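Local coordinates for protein HTH-type transcriptional repressor NemR (Escherichia coli, PDB 4YZE) that represses transcription of the nemRA-gloA operon by binding the NemR box, in the cell's response to electrophiles and reactive chlorine species, at residues 13-18 and 34-39; 53-58 and 119-124; 151-156 and 195-200. The protein carries 5 engineered substitutions. All coordinates share one frame; numbering follows the deposited sequence.

How the contacts relate
Contact 1 lies inside the DNA-binding domain, contact 2 joins that domain to the C-terminal regulatory domain, and contact 3 pairs two loops at the far end of the regulatory domain. Contacts 1 and 2 have centres about 16 Å apart and touch directly: the ring of Phe57, on the 53-58 side of contact 2, packs on Leu15 and Leu16 of contact 1, with Phe57 CZ 3.2 Å from Leu15 O. Contact 3 is remote from both, its nearest atoms about 33 Å from contact 1 and about 28 Å from contact 2, on the opposite side of the chain's centre. All three lie away from Cys108, which is central to the response to reactive chlorine species.

Contact 1. Residues 13-18 and 34-39; sequences EHLLAT and SELLKT
Thr18 and Leu36 bury the most surface here, 65 and 62 Å², and they meet through methyl groups: Thr18 CG2 lies 3.7 Å from Leu36 CD2, whose other close neighbour is Thr18 CB. The Thr18 chi1 of -48° sets OG1 beside the backbone N and CG2 opposite it, so the methyl is directed at helix 33-40 while the hydroxyl turns back along its own helix. There Thr18 OG1 donates to His14 O at 2.7 Å, and Thr18 N reaches the same oxygen from the opposite face of the carbonyl plane, so two bonds grip it and the polar branch is satisfied away from the apolar contact. Leu15 supplies the third large share, crossing Leu36 at about a right angle with Leu15 CD2 3.7 Å from Leu36 CD1. These residues join helix 10-26 to helix 33-40, the first helix of the predicted helix-turn-helix in this TetR-type domain; the segment axes come no closer than 9.7 Å and run 123° apart, a spacing bridged by side chains, with no hydrogen bond across. Leu15 also packs on Phe47 and Tyr50 of helix 44-50. Toward the more exposed side, Thr39 CG2 comes within 3.7 Å of Thr18 CG2.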
# COMPACT_ATOMS: atom_id res chain seq x y z
N GLU A 13 -7.51 -11.10 26.26
CA GLU A 13 -8.03 -10.12 25.31
C GLU A 13 -7.43 -8.74 25.58
O GLU A 13 -7.14 -7.98 24.65
CB GLU A 13 -9.56 -10.04 25.37
CG GLU A 13 -10.28 -11.21 24.71
CD GLU A 13 -10.16 -11.21 23.20
OE1 GLU A 13 -10.38 -10.15 22.57
OE2 GLU A 13 -9.84 -12.28 22.63
N HIS A 14 -7.24 -8.42 26.85
CA HIS A 14 -6.68 -7.13 27.22
C HIS A 14 -5.29 -6.94 26.63
O HIS A 14 -5.01 -5.89 26.05
CB HIS A 14 -6.64 -6.95 28.73
CG HIS A 14 -6.21 -5.58 29.15
ND1 HIS A 14 -6.69 -4.43 28.54
CD2 HIS A 14 -5.35 -5.16 30.10
CE1 HIS A 14 -6.14 -3.38 29.10
NE2 HIS A 14 -5.32 -3.79 30.06
N LEU A 15 -4.42 -7.95 26.77
CA LEU A 15 -3.09 -7.90 26.17
C LEU A 15 -3.17 -7.75 24.64
O LEU A 15 -2.48 -6.91 24.04
CB LEU A 15 -2.29 -9.16 26.52
CG LEU A 15 -1.73 -9.27 27.94
CD1 LEU A 15 -1.25 -10.68 28.23
CD2 LEU A 15 -0.59 -8.28 28.17
N LEU A 16 -4.01 -8.55 24.00
CA LEU A 16 -4.13 -8.51 22.55
C LEU A 16 -4.58 -7.13 22.08
O LEU A 16 -4.00 -6.56 21.16
CB LEU A 16 -5.08 -9.60 22.06
CG LEU A 16 -4.55 -11.02 22.32
CD1 LEU A 16 -5.63 -12.06 22.07
CD2 LEU A 16 -3.31 -11.31 21.45
N ALA A 17 -5.58 -6.58 22.77
CA ALA A 17 -6.14 -5.27 22.42
C ALA A 17 -5.10 -4.17 22.56
O ALA A 17 -4.94 -3.33 21.66
CB ALA A 17 -7.36 -4.95 23.29
N THR A 18 -4.40 -4.17 23.69
CA THR A 18 -3.33 -3.21 23.93
C THR A 18 -2.27 -3.32 22.85
O THR A 18 -1.83 -2.31 22.29
CB THR A 18 -2.68 -3.45 25.29
OG1 THR A 18 -3.70 -3.59 26.29
CG2 THR A 18 -1.76 -2.29 25.65
N SER A 34 8.15 -4.52 27.28
CA SER A 34 7.93 -3.76 28.50
C SER A 34 6.94 -2.61 28.28
O SER A 34 6.14 -2.29 29.16
CB SER A 34 9.25 -3.26 29.12
OG SER A 34 9.92 -2.36 28.25
N GLU A 35 6.99 -1.99 27.11
CA GLU A 35 6.02 -0.96 26.78
C GLU A 35 4.61 -1.56 26.77
O GLU A 35 3.66 -0.99 27.31
CB GLU A 35 6.35 -0.32 25.43
CG GLU A 35 5.34 0.72 24.96
CD GLU A 35 5.73 1.35 23.63
OE1 GLU A 35 6.62 0.80 22.96
OE2 GLU A 35 5.14 2.40 23.27
N LEU A 36 4.50 -2.74 26.16
CA LEU A 36 3.23 -3.44 26.10
C LEU A 36 2.71 -3.77 27.50
O LEU A 36 1.55 -3.49 27.81
CB LEU A 36 3.39 -4.72 25.27
CG LEU A 36 2.16 -5.56 24.92
CD1 LEU A 36 1.87 -6.61 25.98
CD2 LEU A 36 0.93 -4.68 24.70
N LEU A 37 3.56 -4.34 28.35
CA LEU A 37 3.11 -4.80 29.66
C LEU A 37 2.76 -3.63 30.57
O LEU A 37 1.81 -3.71 31.35
CB LEU A 37 4.16 -5.68 30.32
CG LEU A 37 4.66 -6.91 29.58
CD1 LEU A 37 5.70 -7.63 30.43
CD2 LEU A 37 3.52 -7.84 29.23
N LYS A 38 3.52 -2.55 30.49
CA LYS A 38 3.28 -1.39 31.34
C LYS A 38 1.98 -0.70 30.93
O LYS A 38 1.23 -0.23 31.77
CB LYS A 38 4.46 -0.41 31.28
N THR A 39 1.73 -0.66 29.62
CA THR A 39 0.51 -0.08 29.09
C THR A 39 -0.72 -0.95 29.43
O THR A 39 -1.79 -0.42 29.74
CB THR A 39 0.62 0.09 27.56
OG1 THR A 39 1.86 0.74 27.24
CG2 THR A 39 -0.56 0.92 27.02

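Contact 2. Residues 53-58 and 119-124; sequences SKEAFG and DLSEDM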
# COMPACT_ATOMS: atom_id res chain seq x y z
N SER A 53 5.98 -16.05 23.48
CA SER A 53 6.89 -14.97 23.12
C SER A 53 6.17 -13.80 22.46
O SER A 53 4.96 -13.85 22.23
CB SER A 53 7.95 -15.48 22.16
OG SER A 53 7.36 -15.86 20.93
N LYS A 54 6.93 -12.76 22.14
CA LYS A 54 6.38 -11.61 21.45
C LYS A 54 5.85 -12.04 20.10
O LYS A 54 4.79 -11.57 19.65
CB LYS A 54 7.43 -10.51 21.29
CG LYS A 54 6.89 -9.29 20.55
CD LYS A 54 7.98 -8.33 20.12
CE LYS A 54 7.36 -7.09 19.51
NZ LYS A 54 8.33 -6.22 18.78
N GLU A 55 6.58 -12.94 19.45
CA GLU A 55 6.20 -13.41 18.13
C GLU A 55 4.87 -14.14 18.19
O GLU A 55 3.99 -13.91 17.36
CB GLU A 55 7.27 -14.34 17.53
CG GLU A 55 6.90 -14.85 16.10
CD GLU A 55 6.22 -16.21 16.10
OE1 GLU A 55 6.04 -16.81 17.18
OE2 GLU A 55 5.86 -16.71 15.01
N ALA A 56 4.73 -15.01 19.19
CA ALA A 56 3.50 -15.79 19.36
C ALA A 56 2.31 -14.85 19.57
O ALA A 56 1.23 -15.02 18.98
CB ALA A 56 3.65 -16.76 20.53
N PHE A 57 2.54 -13.85 20.40
CA PHE A 57 1.56 -12.82 20.69
C PHE A 57 1.07 -12.09 19.43
O PHE A 57 -0.14 -11.84 19.26
CB PHE A 57 2.17 -11.83 21.68
CG PHE A 57 1.33 -10.64 21.90
CD1 PHE A 57 0.28 -10.68 22.80
CD2 PHE A 57 1.58 -9.47 21.21
CE1 PHE A 57 -0.51 -9.57 23.02
CE2 PHE A 57 0.80 -8.35 21.41
CZ PHE A 57 -0.25 -8.40 22.32
N GLY A 58 2.02 -11.72 18.57
CA GLY A 58 1.68 -11.06 17.32
C GLY A 58 0.76 -11.88 16.43
O GLY A 58 -0.16 -11.34 15.84
N ASP A 119 10.54 -7.72 7.79
CA ASP A 119 11.10 -8.14 9.07
C ASP A 119 10.08 -8.74 10.05
O ASP A 119 9.95 -8.26 11.18
CB ASP A 119 11.83 -6.97 9.74
N LEU A 120 9.37 -9.78 9.62
CA LEU A 120 8.39 -10.47 10.47
C LEU A 120 8.51 -11.99 10.37
O LEU A 120 8.95 -12.51 9.34
CB LEU A 120 6.97 -10.05 10.09
CG LEU A 120 6.51 -8.64 10.48
CD1 LEU A 120 5.07 -8.41 10.05
CD2 LEU A 120 6.68 -8.43 11.98
N SER A 121 8.10 -12.71 11.41
CA SER A 121 8.06 -14.17 11.32
C SER A 121 7.17 -14.65 10.17
O SER A 121 6.22 -13.97 9.77
CB SER A 121 7.58 -14.79 12.63
OG SER A 121 6.23 -14.46 12.90
N GLU A 122 7.49 -15.82 9.62
CA GLU A 122 6.62 -16.40 8.60
C GLU A 122 5.23 -16.55 9.20
O GLU A 122 4.24 -16.31 8.51
CB GLU A 122 7.16 -17.74 8.08
CG GLU A 122 6.13 -18.59 7.32
CD GLU A 122 5.45 -17.87 6.13
OE1 GLU A 122 6.04 -16.94 5.53
OE2 GLU A 122 4.32 -18.26 5.78
N ASP A 123 5.16 -16.90 10.49
CA ASP A 123 3.86 -17.07 11.13
C ASP A 123 3.02 -15.79 11.04
O ASP A 123 1.82 -15.85 10.75
CB ASP A 123 4.02 -17.58 12.57
CG ASP A 123 5.02 -18.71 12.66
OD1 ASP A 123 5.91 -18.73 11.80
OD2 ASP A 123 4.91 -19.59 13.55
N MET A 124 3.66 -14.63 11.23
CA MET A 124 2.93 -13.36 11.14
C MET A 124 2.62 -12.91 9.70
O MET A 124 1.50 -12.48 9.42
CB MET A 124 3.65 -12.24 11.90
CG MET A 124 3.60 -12.41 13.42
SD MET A 124 4.16 -10.91 14.27
CE MET A 124 2.79 -9.81 13.86
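The carboxylates of Glu55 and Asp123 meet with their planes 78° apart, and Glu55 OE2 lies 3.2 Å from Asp123 CB. This is the junction of the TetR architecture where helix 54-79, leaving the DNA-binding domain, passes the start of helix 122-148 in the regulatory domain. Glu55 OE2 accepts from Ser121 OG at 3.1 Å through its anti lone pair, the one turned away from OE1. Glu55 extends CG opposite its backbone N (chi1 -179°), bringing CG 3.3 Å from Ser121 OG, and the bend at chi2 (-95°) then swings the carboxylate toward the serine. Ser121 is the N-cap residue of helix 122-148, its OG accepting from Met124 N at 3.1 Å; the hydroxyl thus links the helix start to Glu55. Asp123 OD2 stands 3.4 Å from Glu55 OE2, a pairing of like charges probably eased by the salt bridge from Glu55 OE1 to Arg52. Were Glu55 cut back to alanine, the Ser121 hydroxyl would probably lose its acceptor across the contact and Arg52 its salt-bridge mate. Deeper in, Met124 lies against Gly58, where a CB would clash with Met124 SD; the methyl Met124 CE rests 3.8 Å from Gly58 CA.

Contact 3. Residues 151-156 and 195-200; sequences SLTFSG and IIATPA. Engineered in segment 151-156: Ser151 (natural residue Cys), Ser155 (natural residue Cys).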
# COMPACT_ATOMS: atom_id res chain seq x y z
N SER A 151 -27.79 -7.55 -9.95
CA SER A 151 -27.54 -6.27 -9.27
C SER A 151 -26.42 -5.44 -9.89
O SER A 151 -26.33 -4.23 -9.66
CB SER A 151 -27.08 -6.49 -7.81
OG SER A 151 -28.04 -7.12 -7.00
N LEU A 152 -25.51 -6.10 -10.60
CA LEU A 152 -24.27 -5.43 -10.99
C LEU A 152 -23.59 -6.17 -12.12
O LEU A 152 -23.78 -7.37 -12.27
CB LEU A 152 -23.31 -5.34 -9.80
CG LEU A 152 -22.98 -6.63 -9.03
CD1 LEU A 152 -21.88 -7.44 -9.71
CD2 LEU A 152 -22.57 -6.31 -7.60
N THR A 153 -22.77 -5.45 -12.86
CA THR A 153 -22.04 -6.04 -13.97
C THR A 153 -20.61 -5.52 -13.93
O THR A 153 -20.36 -4.42 -13.40
CB THR A 153 -22.73 -5.71 -15.34
OG1 THR A 153 -22.22 -6.57 -16.36
CG2 THR A 153 -22.53 -4.25 -15.73
N PHE A 154 -19.68 -6.32 -14.44
CA PHE A 154 -18.27 -5.94 -14.54
C PHE A 154 -17.55 -6.88 -15.50
O PHE A 154 -18.08 -7.91 -15.89
CB PHE A 154 -17.58 -5.97 -13.17
CG PHE A 154 -17.59 -7.32 -12.51
CD1 PHE A 154 -18.65 -7.70 -11.70
CD2 PHE A 154 -16.54 -8.21 -12.70
CE1 PHE A 154 -18.67 -8.96 -11.09
CE2 PHE A 154 -16.55 -9.47 -12.10
CZ PHE A 154 -17.62 -9.84 -11.29
N SER A 155 -16.31 -6.54 -15.84
CA SER A 155 -15.50 -7.37 -16.74
C SER A 155 -14.74 -8.47 -15.99
O SER A 155 -14.08 -8.19 -14.99
CB SER A 155 -14.52 -6.49 -17.51
OG SER A 155 -13.93 -7.19 -18.59
N GLY A 156 -14.83 -9.71 -16.47
CA GLY A 156 -13.98 -10.78 -15.96
C GLY A 156 -14.46 -11.62 -14.79
O GLY A 156 -15.59 -11.51 -14.33
N ILE A 195 -16.83 0.98 -12.51
CA ILE A 195 -16.36 -0.35 -12.90
C ILE A 195 -17.38 -1.43 -12.55
O ILE A 195 -17.63 -2.35 -13.34
CB ILE A 195 -14.99 -0.66 -12.25
CG1 ILE A 195 -13.91 0.22 -12.86
CG2 ILE A 195 -14.62 -2.11 -12.44
CD1 ILE A 195 -13.95 0.22 -14.39
N ILE A 196 -17.94 -1.34 -11.34
CA ILE A 196 -18.98 -2.25 -10.88
C ILE A 196 -20.29 -1.52 -11.11
O ILE A 196 -20.75 -0.77 -10.24
CB ILE A 196 -18.83 -2.61 -9.37
CG1 ILE A 196 -17.42 -3.08 -9.06
CG2 ILE A 196 -19.87 -3.67 -8.95
CD1 ILE A 196 -16.95 -4.29 -9.87
N ALA A 197 -20.88 -1.71 -12.30
CA ALA A 197 -22.01 -0.89 -12.74
C ALA A 197 -23.35 -1.54 -12.50
O ALA A 197 -23.46 -2.75 -12.30
CB ALA A 197 -21.88 -0.54 -14.23
N THR A 198 -24.39 -0.72 -12.55
CA THR A 198 -25.74 -1.24 -12.58
C THR A 198 -25.97 -1.76 -14.00
O THR A 198 -25.51 -1.15 -14.97
CB THR A 198 -26.76 -0.17 -12.22
OG1 THR A 198 -26.68 0.90 -13.17
CG2 THR A 198 -26.45 0.39 -10.83
N PRO A 199 -26.64 -2.91 -14.12
CA PRO A 199 -26.97 -3.48 -15.43
C PRO A 199 -27.77 -2.48 -16.26
O PRO A 199 -28.53 -1.71 -15.67
CB PRO A 199 -27.86 -4.68 -15.07
CG PRO A 199 -27.40 -5.09 -13.70
CD PRO A 199 -27.02 -3.79 -13.00
N ALA A 200 -27.60 -2.50 -17.58
CA ALA A 200 -28.33 -1.62 -18.50
C ALA A 200 -29.83 -1.59 -18.25
O ALA A 200 -30.48 -0.56 -18.43
CB ALA A 200 -28.06 -2.02 -19.94
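Leu152 and Phe154 both set CG between the backbone N and the carbonyl carbon (chi1 53° and 60°), and Ile196 holds CG2 anti to its backbone N, with CG1 beside it. With these rotations the isoleucine serves both neighbours: Ile196 CG2 lies 3.9 Å from Leu152 CB, and Ile196 CD1 lies 3.8 Å from Phe154 CB. Each pair runs side by side and points the same way. Within segment 151-156, Leu152 CD1 meets the Phe154 ring at its edge, in plane, so the three side chains form one apolar group.

Thr153 and Ala197 join the backbones as a single antiparallel bridge of the hydrogen-bonded type, linking the loop between helices 122-148 and 158-179 of the TetR regulatory domain to the C-terminal tail that follows helix 183-195. Thr153 N donates to Ala197 O at 2.8 Å, the donor tilted 18° from the carbonyl plane; Ala197 N returns a bond to Thr153 O at 3.0 Å, in the carbonyl plane. Ala197 O also receives a CA-H contact from Leu152 CA at 3.1 Å. Beyond the bridge the ring of Pro199 packs on the backbone of the engineered Ser151 (cysteine in the natural protein), Pro199 CD lying 3.4 Å from Ser151 O, while the serine hydroxyl bonds to Asn149.

Leu143 of helix 122-148 also packs on both Phe154 and Ile196, and Arg147 makes a cation-pi contact with the phenylalanine ring. The dimer interface is adjacent: Ile195 packs on Ile195 of the second subunit, and the engineered Ser155 OG hydrogen-bonds to Asn194 OD1 of that subunit.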